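Local coordinates for sensor protein QseC (Escherichia coli, PDB 3JZ3), which serves as the sensor histidine kinase of the QseB/QseC two-component system, using ATP to phosphorylate a protein histidine and activating the flagella regulon, at residues D65-L70 / A191-M196; V73-L78 / K110-P115; D99-L104 / G136-V141; V122-D127 / L184-R189; V150-P155 / G206-K211. All blocks are in the same frame, centred on the assembly; numbering follows the deposited sequence.

Contact 4 is the core contact, its centre about 5 Å from that of the chain, where two helices of the ATP-binding domain meet through apolar side chains and one buried asparagine. The others are partly buried and lie farther out. Contacts 1 and 2 adjoin on one side: H194 of contact 1 bonds to R111 and Q114 of contact 2, so a linker, a helix end and a two-stranded sheet meet there. Contacts 3 and 5 share the five-stranded sheet, parallel in the first and antiparallel in the second, and D140 N bonds to R151 O between them. Backbone hydrogen bonds dominate contacts 2, 3 and 5, whereas contacts 1 and 4 have none across their segments.

Contact 1. Residues D65-L70 / A191-M196; sequences DSLDNL and AKLHGM
L67 reaches across to L193 and H194 from the loop that follows helix 42-61, and its side chain can be followed outward. The bond to CB runs neither at the partner nor away from it; a chi1 of -56°, with CG beside the backbone N, turns the branches to the other segment. CG then lies 3.7 Å from L193 O. From there the two methyls part. CD1 comes within 4.0 Å of H194 CD2. CD2 reaches over a face of the imidazole, 4.0 Å from the ring centroid and 18° off its normal, which meets the geometry of a CH-pi contact, and it also touches L193 CG at 3.9 Å. The side chains of L67 and H194 cross at about a right angle.

L193 replies with its own two methyls. With CG anti to the backbone N, CD1 lies 3.7 Å from S66 O, while CD2 meets L70 CD1 tip to tip at 4.2 Å. No hydrogen bond joins the segments. The polar atoms of the ring are engaged by other residues: ND1 bonds to I190 O and NE2 to the backbone N of Q114, which holds the imidazole in position beneath L67. L70 also packs on Q57 of the second subunit.

Helix 186-193 stops here in a Schellman motif: selenomethionine M196 N bonds to A191 O and G195 N to K192 O, with G195 at positive phi. Segment 65-70 probably belongs to the linker between the helical and ATP-binding domains of the histidine kinase, and it packs on this Schellman-capped helix end.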
# COMPACT_ATOMS: atom_id res chain seq x y z
N ASP B 65 -10.60 18.14 1.29
CA ASP B 65 -11.96 18.54 0.90
C ASP B 65 -12.39 17.97 -0.45
O ASP B 65 -13.49 17.42 -0.57
CB ASP B 65 -12.09 20.07 0.90
CG ASP B 65 -10.96 20.77 0.15
OD1 ASP B 65 -9.79 20.70 0.61
OD2 ASP B 65 -11.23 21.40 -0.89
N SER B 66 -11.53 18.09 -1.46
CA SER B 66 -11.86 17.67 -2.82
C SER B 66 -10.69 16.96 -3.50
O SER B 66 -9.61 16.85 -2.94
CB SER B 66 -12.29 18.89 -3.65
OG SER B 66 -11.19 19.75 -3.90
N LEU B 67 -10.94 16.50 -4.72
CA LEU B 67 -9.93 15.82 -5.53
C LEU B 67 -9.08 16.81 -6.34
O LEU B 67 -8.17 16.41 -7.07
CB LEU B 67 -10.60 14.83 -6.49
CG LEU B 67 -11.52 13.74 -5.92
CD1 LEU B 67 -12.35 13.13 -7.03
CD2 LEU B 67 -10.72 12.66 -5.20
N ASP B 68 -9.40 18.10 -6.21
CA ASP B 68 -8.84 19.15 -7.06
C ASP B 68 -7.31 19.21 -7.13
O ASP B 68 -6.75 19.48 -8.19
CB ASP B 68 -9.40 20.52 -6.67
CG ASP B 68 -10.84 20.71 -7.11
OD1 ASP B 68 -11.18 20.30 -8.25
OD2 ASP B 68 -11.64 21.26 -6.33
N ASN B 69 -6.64 18.96 -6.00
CA ASN B 69 -5.18 19.03 -5.96
C ASN B 69 -4.45 17.71 -5.68
O ASN B 69 -3.22 17.68 -5.62
CB ASN B 69 -4.73 20.13 -4.99
CG ASN B 69 -4.80 21.51 -5.60
OD1 ASN B 69 -4.14 21.80 -6.61
ND2 ASN B 69 -5.60 22.38 -5.00
N LEU B 70 -5.21 16.62 -5.52
CA LEU B 70 -4.64 15.30 -5.29
C LEU B 70 -3.83 14.81 -6.48
O LEU B 70 -4.22 15.00 -7.63
CB LEU B 70 -5.73 14.27 -4.98
CG LEU B 70 -6.02 13.89 -3.53
CD1 LEU B 70 -7.13 12.87 -3.51
CD2 LEU B 70 -4.78 13.35 -2.84
N ALA B 191 -15.43 7.72 -0.13
CA ALA B 191 -16.65 7.92 -0.91
C ALA B 191 -17.04 9.40 -0.96
O ALA B 191 -17.24 9.95 -2.04
CB ALA B 191 -17.80 7.09 -0.34
N LYS B 192 -17.11 10.03 0.21
CA LYS B 192 -17.50 11.44 0.35
C LYS B 192 -16.55 12.35 -0.42
O LYS B 192 -16.99 13.32 -1.04
CB LYS B 192 -17.56 11.85 1.82
N LEU B 193 -15.26 12.03 -0.37
CA LEU B 193 -14.25 12.77 -1.12
C LEU B 193 -14.50 12.69 -2.63
O LEU B 193 -14.23 13.65 -3.36
CB LEU B 193 -12.86 12.25 -0.76
CG LEU B 193 -11.61 12.84 -1.42
CD1 LEU B 193 -11.36 14.27 -0.97
CD2 LEU B 193 -10.40 11.97 -1.10
N HIS B 194 -15.01 11.55 -3.09
CA HIS B 194 -15.29 11.32 -4.51
C HIS B 194 -16.71 11.71 -4.93
O HIS B 194 -17.12 11.43 -6.06
CB HIS B 194 -15.06 9.84 -4.84
CG HIS B 194 -13.62 9.45 -4.85
ND1 HIS B 194 -12.94 9.11 -3.70
CD2 HIS B 194 -12.73 9.34 -5.86
CE1 HIS B 194 -11.69 8.81 -4.00
NE2 HIS B 194 -11.53 8.94 -5.31
N GLY B 195 -17.44 12.36 -4.03
CA GLY B 195 -18.83 12.74 -4.30
C GLY B 195 -19.76 11.54 -4.36
O GLY B 195 -20.74 11.54 -5.10
N MSE B 196 -19.44 10.51 -3.59
CA MSE B 196 -20.20 9.27 -3.58
C MSE B 196 -20.87 9.08 -2.22
O MSE B 196 -20.39 9.60 -1.21
CB MSE B 196 -19.30 8.06 -3.87
CG MSE B 196 -18.66 8.06 -5.25
SE MSE B 196 -17.37 6.59 -5.47
CE MSE B 196 -16.77 6.99 -7.29

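Contact 2. Residues V73-L78 / K110-P115; sequences VAEIPL and KRTGQP
E75 and T112 meet as a non-hydrogen-bonded pair of an antiparallel two-stranded sheet, and their side chains supply the bond that their backbones do not. T112 OG1 donates to E75 OE2, modelled at 2.5 Å, arriving on the syn side, 23° out of the carboxylate plane. The glutamate chain, bent at chi2 (-58°), curls back to offer that oxygen.

The flanking hydrogen-bonded pairs satisfy their own amides. A74 N gives to G113 O at 3.0 Å and G113 N returns to A74 O at 2.9 Å. Two residues on, I76 N reaches R111 O at 2.6 Å, and R111 N bonds to I76 O at 2.9 Å. The same carbonyls also take CA-H donors, closest from K110 CA to I76 O at 3.2 Å.

Other polar atoms bond to parts of the chain beyond these strands: R111 NH2 to H194 O, and Q114 OE1 to L116 N, which it caps at the start of helix 115-131. Beside these, I76 CD1 packs on P115 CG at 3.7 Å.

In both hydrogen-bonded pairs, A74/G113 and I76/R111, every amide N and carbonyl O has a partner. The chemistry implies a small sheet held by its backbone, while a side-chain bond also links the strands on the face of E75 and T112.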
# COMPACT_ATOMS: atom_id res chain seq x y z
N VAL B 73 -5.13 12.15 -9.90
CA VAL B 73 -6.58 12.15 -10.10
C VAL B 73 -6.88 12.05 -11.59
O VAL B 73 -6.35 12.83 -12.39
CB VAL B 73 -7.26 13.38 -9.47
CG1 VAL B 73 -8.66 13.57 -10.03
CG2 VAL B 73 -7.30 13.24 -7.96
N ALA B 74 -7.71 11.08 -11.96
CA ALA B 74 -8.01 10.80 -13.36
C ALA B 74 -9.42 10.23 -13.51
O ALA B 74 -10.15 10.07 -12.53
CB ALA B 74 -6.98 9.84 -13.93
N GLU B 75 -9.81 9.95 -14.75
CA GLU B 75 -11.07 9.28 -15.02
C GLU B 75 -10.85 7.78 -14.83
O GLU B 75 -10.02 7.17 -15.51
CB GLU B 75 -11.57 9.59 -16.43
CG GLU B 75 -11.94 11.06 -16.67
CD GLU B 75 -13.01 11.57 -15.72
OE1 GLU B 75 -14.07 10.91 -15.57
OE2 GLU B 75 -12.80 12.65 -15.12
N ILE B 76 -11.58 7.20 -13.88
CA ILE B 76 -11.38 5.81 -13.51
C ILE B 76 -12.46 4.92 -14.12
O ILE B 76 -13.65 5.11 -13.84
CB ILE B 76 -11.32 5.61 -11.96
CG1 ILE B 76 -10.37 6.62 -11.30
CG2 ILE B 76 -10.94 4.17 -11.60
CD1 ILE B 76 -8.95 6.67 -11.90
N PRO B 77 -12.06 3.95 -14.97
CA PRO B 77 -13.00 2.95 -15.47
C PRO B 77 -13.33 1.95 -14.35
O PRO B 77 -12.45 1.22 -13.90
CB PRO B 77 -12.24 2.27 -16.61
CG PRO B 77 -10.93 3.01 -16.76
CD PRO B 77 -10.69 3.73 -15.48
N LEU B 78 -14.59 1.94 -13.93
CA LEU B 78 -15.00 1.17 -12.76
C LEU B 78 -15.06 -0.34 -12.97
O LEU B 78 -14.94 -1.10 -12.01
CB LEU B 78 -16.32 1.70 -12.18
CG LEU B 78 -16.26 3.12 -11.61
CD1 LEU B 78 -17.55 3.43 -10.90
CD2 LEU B 78 -15.08 3.33 -10.66
N LYS B 110 -17.11 5.65 -16.13
CA LYS B 110 -15.91 6.33 -15.67
C LYS B 110 -16.24 7.38 -14.62
O LYS B 110 -17.15 8.19 -14.81
CB LYS B 110 -15.16 6.98 -16.84
CG LYS B 110 -14.68 6.01 -17.91
CD LYS B 110 -13.71 6.69 -18.88
CE LYS B 110 -13.34 5.78 -20.04
NZ LYS B 110 -14.47 5.63 -21.02
N ARG B 111 -15.51 7.35 -13.51
CA ARG B 111 -15.65 8.36 -12.47
C ARG B 111 -14.32 9.07 -12.24
O ARG B 111 -13.25 8.48 -12.40
CB ARG B 111 -16.13 7.74 -11.16
CG ARG B 111 -17.62 7.42 -11.12
CD ARG B 111 -18.48 8.68 -11.16
NE ARG B 111 -18.40 9.47 -9.93
CZ ARG B 111 -19.17 10.53 -9.67
NH1 ARG B 111 -20.07 10.94 -10.56
NH2 ARG B 111 -19.03 11.18 -8.52
N THR B 112 -14.41 10.35 -11.88
CA THR B 112 -13.23 11.13 -11.54
C THR B 112 -12.81 10.73 -10.13
O THR B 112 -13.60 10.79 -9.19
CB THR B 112 -13.52 12.64 -11.62
OG1 THR B 112 -14.05 12.96 -12.92
CG2 THR B 112 -12.24 13.45 -11.41
N GLY B 113 -11.56 10.29 -10.00
CA GLY B 113 -11.07 9.87 -8.70
C GLY B 113 -9.60 9.57 -8.62
O GLY B 113 -8.89 9.56 -9.63
N GLN B 114 -9.14 9.33 -7.39
CA GLN B 114 -7.79 8.88 -7.13
C GLN B 114 -7.82 7.34 -7.06
O GLN B 114 -8.51 6.77 -6.21
CB GLN B 114 -7.27 9.58 -5.85
CG GLN B 114 -6.21 8.84 -5.01
CD GLN B 114 -4.98 8.43 -5.78
OE1 GLN B 114 -4.80 7.25 -6.05
NE2 GLN B 114 -4.13 9.38 -6.12
N PRO B 115 -7.10 6.68 -7.98
CA PRO B 115 -7.14 5.22 -8.20
C PRO B 115 -6.83 4.38 -6.96
O PRO B 115 -7.53 3.40 -6.70
CB PRO B 115 -6.06 4.99 -9.27
CG PRO B 115 -5.89 6.29 -9.94
CD PRO B 115 -6.17 7.34 -8.91

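Contact 3. Residues D99-L104 / G136-V141; sequences DVRLTL and GSVVDV
The guanidinium of R101 has V138 CG1 over the centre of one face, 3.8 Å above its plane, while D140 OD1 approaches obliquely, 31° out of that plane. D140 receives NH1 on the syn lone pair of OD1 at 3.0 Å, forming a salt bridge whose N-H...O angle of 135° is far from straight. R101 leaves the backbone with CG anti to N and turns at chi3 (-64°), so its chain lies alongside that of D140, pointing the same way, with CD only 3.3 Å from OD1.

These groups decorate one face of a parallel strand pair, 99-104 and 138-143, at one border of the mixed sheet of the ATP-binding domain. Helix 115-131 lies between the two strands in the chain. The axes of the segments pass 4.7 Å apart. V100, L102, V139 and V141 occupy the other face, which looks to the helices: V100 packs on V86 of helix 78-95, V139 on A129 and V141 on L126 of helix 115-131. Across that face L102 CD1 touches V141 CG1 at 3.8 Å.

The parallel ladder itself is regular, each strand alternately giving and accepting. V139 N bonds to D99 O and R101 N to V139 O, then V141 N to R101 O, each at 2.8 Å. The first rung, D99 N to S137 O, is weak. The last is T103 N to V141 O, again 2.8 Å.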
# COMPACT_ATOMS: atom_id res chain seq x y z
N ASP B 99 -17.01 -18.21 -2.85
CA ASP B 99 -17.06 -17.83 -4.26
C ASP B 99 -17.36 -16.35 -4.43
O ASP B 99 -18.24 -15.81 -3.75
CB ASP B 99 -18.10 -18.68 -5.00
CG ASP B 99 -17.57 -20.03 -5.41
OD1 ASP B 99 -16.54 -20.49 -4.85
OD2 ASP B 99 -18.18 -20.66 -6.31
N VAL B 100 -16.63 -15.71 -5.34
CA VAL B 100 -16.85 -14.29 -5.64
C VAL B 100 -17.39 -14.13 -7.06
O VAL B 100 -16.74 -14.49 -8.04
CB VAL B 100 -15.57 -13.44 -5.44
CG1 VAL B 100 -15.86 -11.96 -5.68
CG2 VAL B 100 -14.99 -13.64 -4.05
N ARG B 101 -18.61 -13.59 -7.15
CA ARG B 101 -19.29 -13.42 -8.42
C ARG B 101 -19.30 -11.95 -8.79
O ARG B 101 -19.82 -11.11 -8.04
CB ARG B 101 -20.72 -13.96 -8.33
CG ARG B 101 -21.60 -13.66 -9.54
CD ARG B 101 -23.05 -14.05 -9.29
NE ARG B 101 -23.19 -15.49 -9.08
CZ ARG B 101 -24.02 -16.06 -8.21
NH1 ARG B 101 -24.80 -15.32 -7.43
NH2 ARG B 101 -24.05 -17.38 -8.11
N LEU B 102 -18.73 -11.64 -9.95
CA LEU B 102 -18.76 -10.28 -10.49
C LEU B 102 -19.77 -10.15 -11.63
O LEU B 102 -19.64 -10.80 -12.67
CB LEU B 102 -17.37 -9.85 -10.96
CG LEU B 102 -17.26 -8.45 -11.57
CD1 LEU B 102 -17.48 -7.36 -10.53
CD2 LEU B 102 -15.92 -8.27 -12.26
N THR B 103 -20.78 -9.32 -11.41
CA THR B 103 -21.80 -9.03 -12.41
C THR B 103 -21.62 -7.60 -12.90
O THR B 103 -21.48 -6.67 -12.10
CB THR B 103 -23.22 -9.21 -11.82
OG1 THR B 103 -23.38 -10.55 -11.34
CG2 THR B 103 -24.29 -8.93 -12.87
N LEU B 104 -21.61 -7.42 -14.22
CA LEU B 104 -21.44 -6.11 -14.82
C LEU B 104 -22.66 -5.75 -15.66
O LEU B 104 -22.81 -6.23 -16.78
CB LEU B 104 -20.16 -6.06 -15.65
CG LEU B 104 -18.84 -6.46 -14.97
CD1 LEU B 104 -17.79 -6.81 -16.00
CD2 LEU B 104 -18.34 -5.36 -14.03
N GLY B 136 -19.03 -22.02 1.74
CA GLY B 136 -20.00 -22.51 0.76
C GLY B 136 -20.95 -21.45 0.22
O GLY B 136 -21.81 -21.75 -0.62
N SER B 137 -20.81 -20.21 0.69
CA SER B 137 -21.68 -19.12 0.24
C SER B 137 -21.04 -18.28 -0.86
O SER B 137 -19.88 -18.48 -1.23
CB SER B 137 -22.10 -18.24 1.43
OG SER B 137 -20.99 -17.57 1.99
N VAL B 138 -21.82 -17.34 -1.39
CA VAL B 138 -21.40 -16.52 -2.53
C VAL B 138 -21.35 -15.03 -2.16
O VAL B 138 -22.27 -14.52 -1.51
CB VAL B 138 -22.34 -16.70 -3.75
CG1 VAL B 138 -21.79 -15.99 -4.98
CG2 VAL B 138 -22.56 -18.19 -4.05
N VAL B 139 -20.28 -14.37 -2.57
CA VAL B 139 -20.18 -12.91 -2.49
C VAL B 139 -20.53 -12.31 -3.85
O VAL B 139 -19.93 -12.65 -4.86
CB VAL B 139 -18.77 -12.44 -2.05
CG1 VAL B 139 -18.67 -10.92 -2.08
CG2 VAL B 139 -18.43 -12.98 -0.66
N ASP B 140 -21.52 -11.41 -3.86
CA ASP B 140 -21.97 -10.76 -5.08
C ASP B 140 -21.43 -9.34 -5.22
O ASP B 140 -21.74 -8.47 -4.39
CB ASP B 140 -23.50 -10.73 -5.14
CG ASP B 140 -24.10 -12.10 -5.37
OD1 ASP B 140 -23.78 -12.72 -6.40
OD2 ASP B 140 -24.91 -12.54 -4.52
N VAL B 141 -20.64 -9.12 -6.26
CA VAL B 141 -20.17 -7.78 -6.62
C VAL B 141 -20.84 -7.36 -7.92
O VAL B 141 -20.68 -8.03 -8.94
CB VAL B 141 -18.63 -7.71 -6.76
CG1 VAL B 141 -18.16 -6.28 -6.99
CG2 VAL B 141 -17.95 -8.29 -5.53

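Contact 4. Residues V122-D127 / L184-R189; sequences VRNLLD and LSIVQR
N124 and L125, on successive positions of helix 115-131, receive the side chains of helix 186-193 and of the turn before it. The buried part of the contact is the seam around V187, with L125 and I186. L125 CD2 meets V187 CG1 at 3.8 Å, the two chains crossing at a slant, and V187 CG2 lies 3.9 Å from N124 CB. V187 points toward the other helix; CG1 anti to its backbone N (chi1 173°) sends that methyl to L125, while CG2 touches both N124 and L125. The nearest CA atoms, those of N124 and V187, are 7.3 Å from each other, so mainly side chains fill the interval.

N124 is the polar exception in this seam. Its amide crosses I186 at about a right angle, with ND2 4.0 Å from I186 CG2. Hydrogen bonds to L120 O, on its own helix, and T52 OG1, on helix 42-61, satisfy ND2 and probably fix the rotation of the amide.

The solvent side belongs to L184, exposed but nonetheless close: it meets N124 through CG and CD2, CD2 being the nearer at 3.5 Å from OD1. No hydrogen bond crosses the contact.

The sequence NLLDNA from N124 to A129 is consistent with the N box of the ATP-binding alpha/beta sandwich. L125 continues onto F148 and V150 of strand 147-151 and F200 of strand 197-202, while V187 packs on V198. The two helices lie between the five-stranded sheet and helix 42-61, with helix 78-95 beside helix 115-131.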
# COMPACT_ATOMS: atom_id res chain seq x y z
N VAL B 122 -12.91 -0.14 -2.36
CA VAL B 122 -13.52 -1.36 -2.90
C VAL B 122 -13.02 -2.59 -2.14
O VAL B 122 -13.80 -3.47 -1.79
CB VAL B 122 -13.27 -1.51 -4.43
CG1 VAL B 122 -13.72 -2.87 -4.91
CG2 VAL B 122 -13.99 -0.41 -5.19
N ARG B 123 -11.71 -2.61 -1.89
CA ARG B 123 -11.07 -3.75 -1.25
C ARG B 123 -11.52 -3.97 0.20
O ARG B 123 -11.64 -5.11 0.65
CB ARG B 123 -9.56 -3.61 -1.35
CG ARG B 123 -8.80 -4.87 -1.00
CD ARG B 123 -8.92 -5.94 -2.07
NE ARG B 123 -8.22 -7.15 -1.66
CZ ARG B 123 -6.91 -7.36 -1.78
NH1 ARG B 123 -6.13 -6.42 -2.31
NH2 ARG B 123 -6.38 -8.50 -1.38
N ASN B 124 -11.76 -2.88 0.93
CA ASN B 124 -12.31 -2.95 2.28
C ASN B 124 -13.69 -3.60 2.31
O ASN B 124 -13.97 -4.45 3.16
CB ASN B 124 -12.37 -1.56 2.91
CG ASN B 124 -11.09 -1.20 3.62
OD1 ASN B 124 -10.83 -1.66 4.73
ND2 ASN B 124 -10.28 -0.37 2.98
N LEU B 125 -14.55 -3.19 1.38
CA LEU B 125 -15.89 -3.76 1.26
C LEU B 125 -15.83 -5.24 0.89
O LEU B 125 -16.65 -6.03 1.35
CB LEU B 125 -16.71 -3.00 0.22
CG LEU B 125 -17.06 -1.53 0.46
CD1 LEU B 125 -17.77 -0.99 -0.77
CD2 LEU B 125 -17.92 -1.35 1.71
N LEU B 126 -14.85 -5.58 0.07
CA LEU B 126 -14.64 -6.95 -0.39
C LEU B 126 -14.11 -7.86 0.70
O LEU B 126 -14.64 -8.95 0.90
CB LEU B 126 -13.70 -6.98 -1.60
CG LEU B 126 -14.36 -6.98 -2.97
CD1 LEU B 126 -13.29 -6.93 -4.04
CD2 LEU B 126 -15.22 -8.21 -3.14
N ASP B 127 -13.06 -7.41 1.38
CA ASP B 127 -12.49 -8.15 2.51
C ASP B 127 -13.52 -8.37 3.62
O ASP B 127 -13.59 -9.45 4.20
CB ASP B 127 -11.26 -7.43 3.08
CG ASP B 127 -10.08 -7.42 2.11
OD1 ASP B 127 -10.12 -8.16 1.10
OD2 ASP B 127 -9.12 -6.68 2.37
N LEU B 184 -14.83 0.23 9.71
CA LEU B 184 -14.47 0.64 8.36
C LEU B 184 -15.29 1.86 7.90
O LEU B 184 -16.32 1.73 7.23
CB LEU B 184 -14.60 -0.53 7.37
CG LEU B 184 -13.53 -1.64 7.33
CD1 LEU B 184 -13.32 -2.37 8.66
CD2 LEU B 184 -13.86 -2.64 6.23
N SER B 185 -14.82 3.04 8.31
CA SER B 185 -15.46 4.31 7.98
C SER B 185 -14.58 5.12 7.04
O SER B 185 -14.90 6.27 6.71
CB SER B 185 -15.74 5.10 9.26
OG SER B 185 -14.53 5.40 9.94
N ILE B 186 -13.46 4.53 6.64
CA ILE B 186 -12.62 5.09 5.58
C ILE B 186 -13.39 5.00 4.26
O ILE B 186 -13.23 5.84 3.37
CB ILE B 186 -11.24 4.37 5.47
CG1 ILE B 186 -10.26 5.20 4.62
CG2 ILE B 186 -11.41 2.94 4.93
CD1 ILE B 186 -8.94 4.50 4.28
N VAL B 187 -14.22 3.96 4.16
CA VAL B 187 -15.13 3.76 3.04
C VAL B 187 -16.02 4.99 2.90
O VAL B 187 -16.14 5.55 1.82
CB VAL B 187 -15.97 2.48 3.21
CG1 VAL B 187 -17.03 2.37 2.12
CG2 VAL B 187 -15.07 1.24 3.20
N GLN B 188 -16.62 5.42 4.01
CA GLN B 188 -17.45 6.62 4.03
C GLN B 188 -16.65 7.88 3.67
O GLN B 188 -17.15 8.75 2.96
CB GLN B 188 -18.13 6.79 5.39
N ARG B 189 -15.41 7.95 4.15
CA ARG B 189 -14.56 9.13 3.94
C ARG B 189 -14.08 9.25 2.50
O ARG B 189 -14.15 10.33 1.90
CB ARG B 189 -13.37 9.10 4.92
CG ARG B 189 -12.50 10.34 4.91
CD ARG B 189 -11.48 10.33 6.06
NE ARG B 189 -12.06 10.79 7.32
CZ ARG B 189 -12.49 10.00 8.30
NH1 ARG B 189 -12.43 8.68 8.19
NH2 ARG B 189 -13.00 10.54 9.40

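Contact 5. Residues V150-P155 / G206-K211; sequences VRDNGP and GGFEAK
V150 and A210 open the backbone ladder as an antiparallel hydrogen-bonded pair: V150 N to A210 O and A210 N to V150 O are both 2.9 Å. R151 and E209 follow as a non-hydrogen-bonded pair. Just beyond the strand, D152 N still bonds to F208 O at 3.0 Å, so the pairing runs one step into the loop.

Carboxylate interactions come second. D152 holds CG between its backbone N and carbonyl carbon (chi1 61°), which brings the carboxylate over to F208. OD2 takes G154 N on its anti lone pair at 2.9 Å, an Asx turn, and also a weak bond from F208 N at 3.4 Å. OD1 sits at the edge of the F208 ring, near its plane and 3.4 Å from F208 CB; ring and carboxylate planes are only 15° apart.

R151 supplies a further polar link within its own segment, from the strand end to the loop, NH1 giving to N153 OD1 at 3.1 Å, in the guanidinium plane.

CA-H...O contacts are a further group. G207, at positive phi, sets its CA 3.3 Å from D152 O and equally close to G154 O, the latter nearly straight at 169°.

On the helix side V150 and D152 rest on A129, and A210 on L125. D152-N153-G154-P155 is consistent with the start of the G1 box, which in relatives lines the nucleotide site of the Bergerat fold shared by histidine kinases, DNA gyrase B and HSP90.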
# COMPACT_ATOMS: atom_id res chain seq x y z
N VAL B 150 -21.71 -4.51 -3.11
CA VAL B 150 -21.03 -5.68 -2.57
C VAL B 150 -21.98 -6.31 -1.54
O VAL B 150 -22.47 -5.62 -0.64
CB VAL B 150 -19.67 -5.32 -1.94
CG1 VAL B 150 -18.92 -6.58 -1.50
CG2 VAL B 150 -18.82 -4.52 -2.92
N ARG B 151 -22.24 -7.60 -1.69
CA ARG B 151 -23.29 -8.28 -0.95
C ARG B 151 -22.87 -9.70 -0.55
O ARG B 151 -22.39 -10.47 -1.38
CB ARG B 151 -24.56 -8.34 -1.81
CG ARG B 151 -25.73 -9.07 -1.21
CD ARG B 151 -26.56 -9.73 -2.30
NE ARG B 151 -27.81 -10.29 -1.79
CZ ARG B 151 -27.92 -11.45 -1.15
NH1 ARG B 151 -26.85 -12.21 -0.92
NH2 ARG B 151 -29.11 -11.86 -0.73
N ASP B 152 -23.04 -10.03 0.73
CA ASP B 152 -22.72 -11.36 1.24
C ASP B 152 -23.93 -12.04 1.89
O ASP B 152 -25.01 -11.45 1.98
CB ASP B 152 -21.54 -11.29 2.22
CG ASP B 152 -21.83 -10.43 3.44
OD1 ASP B 152 -21.30 -9.30 3.52
OD2 ASP B 152 -22.60 -10.87 4.33
N ASN B 153 -23.74 -13.28 2.33
CA ASN B 153 -24.79 -14.06 3.00
C ASN B 153 -24.55 -14.26 4.49
O ASN B 153 -25.06 -15.20 5.10
CB ASN B 153 -24.95 -15.43 2.32
CG ASN B 153 -25.58 -15.33 0.95
OD1 ASN B 153 -26.70 -14.83 0.81
ND2 ASN B 153 -24.88 -15.82 -0.06
N GLY B 154 -23.77 -13.36 5.09
CA GLY B 154 -23.43 -13.43 6.50
C GLY B 154 -24.43 -12.76 7.42
O GLY B 154 -25.51 -12.36 6.97
N PRO B 155 -24.08 -12.61 8.71
CA PRO B 155 -24.94 -11.99 9.73
C PRO B 155 -25.29 -10.53 9.43
O PRO B 155 -24.55 -9.85 8.71
CB PRO B 155 -24.08 -12.08 11.00
CG PRO B 155 -23.11 -13.18 10.74
CD PRO B 155 -22.80 -13.08 9.29
N GLY B 206 -31.65 -11.69 2.49
CA GLY B 206 -30.86 -12.02 3.67
C GLY B 206 -29.37 -11.84 3.45
O GLY B 206 -28.86 -12.08 2.35
N GLY B 207 -28.67 -11.42 4.50
CA GLY B 207 -27.24 -11.15 4.43
C GLY B 207 -26.92 -9.67 4.43
O GLY B 207 -27.82 -8.83 4.40
N PHE B 208 -25.63 -9.34 4.46
CA PHE B 208 -25.17 -7.95 4.49
C PHE B 208 -25.05 -7.35 3.09
O PHE B 208 -24.82 -8.06 2.11
CB PHE B 208 -23.84 -7.83 5.24
CG PHE B 208 -23.43 -6.42 5.55
CD1 PHE B 208 -24.09 -5.68 6.53
CD2 PHE B 208 -22.37 -5.82 4.86
CE1 PHE B 208 -23.70 -4.37 6.82
CE2 PHE B 208 -21.98 -4.51 5.14
CZ PHE B 208 -22.65 -3.79 6.12
N GLU B 209 -25.22 -6.03 3.00
CA GLU B 209 -25.15 -5.32 1.73
C GLU B 209 -24.53 -3.93 1.90
O GLU B 209 -24.84 -3.21 2.85
CB GLU B 209 -26.55 -5.20 1.12
CG GLU B 209 -26.61 -4.50 -0.23
CD GLU B 209 -28.02 -4.14 -0.65
OE1 GLU B 209 -28.92 -5.00 -0.54
OE2 GLU B 209 -28.23 -2.99 -1.11
N ALA B 210 -23.64 -3.58 0.97
CA ALA B 210 -23.07 -2.24 0.89
C ALA B 210 -23.26 -1.72 -0.53
O ALA B 210 -22.95 -2.42 -1.50
CB ALA B 210 -21.60 -2.27 1.27
N LYS B 211 -23.77 -0.50 -0.65
CA LYS B 211 -24.01 0.11 -1.95
C LYS B 211 -23.35 1.47 -2.06
O LYS B 211 -23.64 2.39 -1.28
CB LYS B 211 -25.52 0.23 -2.22
CG LYS B 211 -25.86 0.93 -3.54
CD LYS B 211 -27.24 1.57 -3.51
CE LYS B 211 -28.35 0.55 -3.75
NZ LYS B 211 -29.70 1.13 -3.52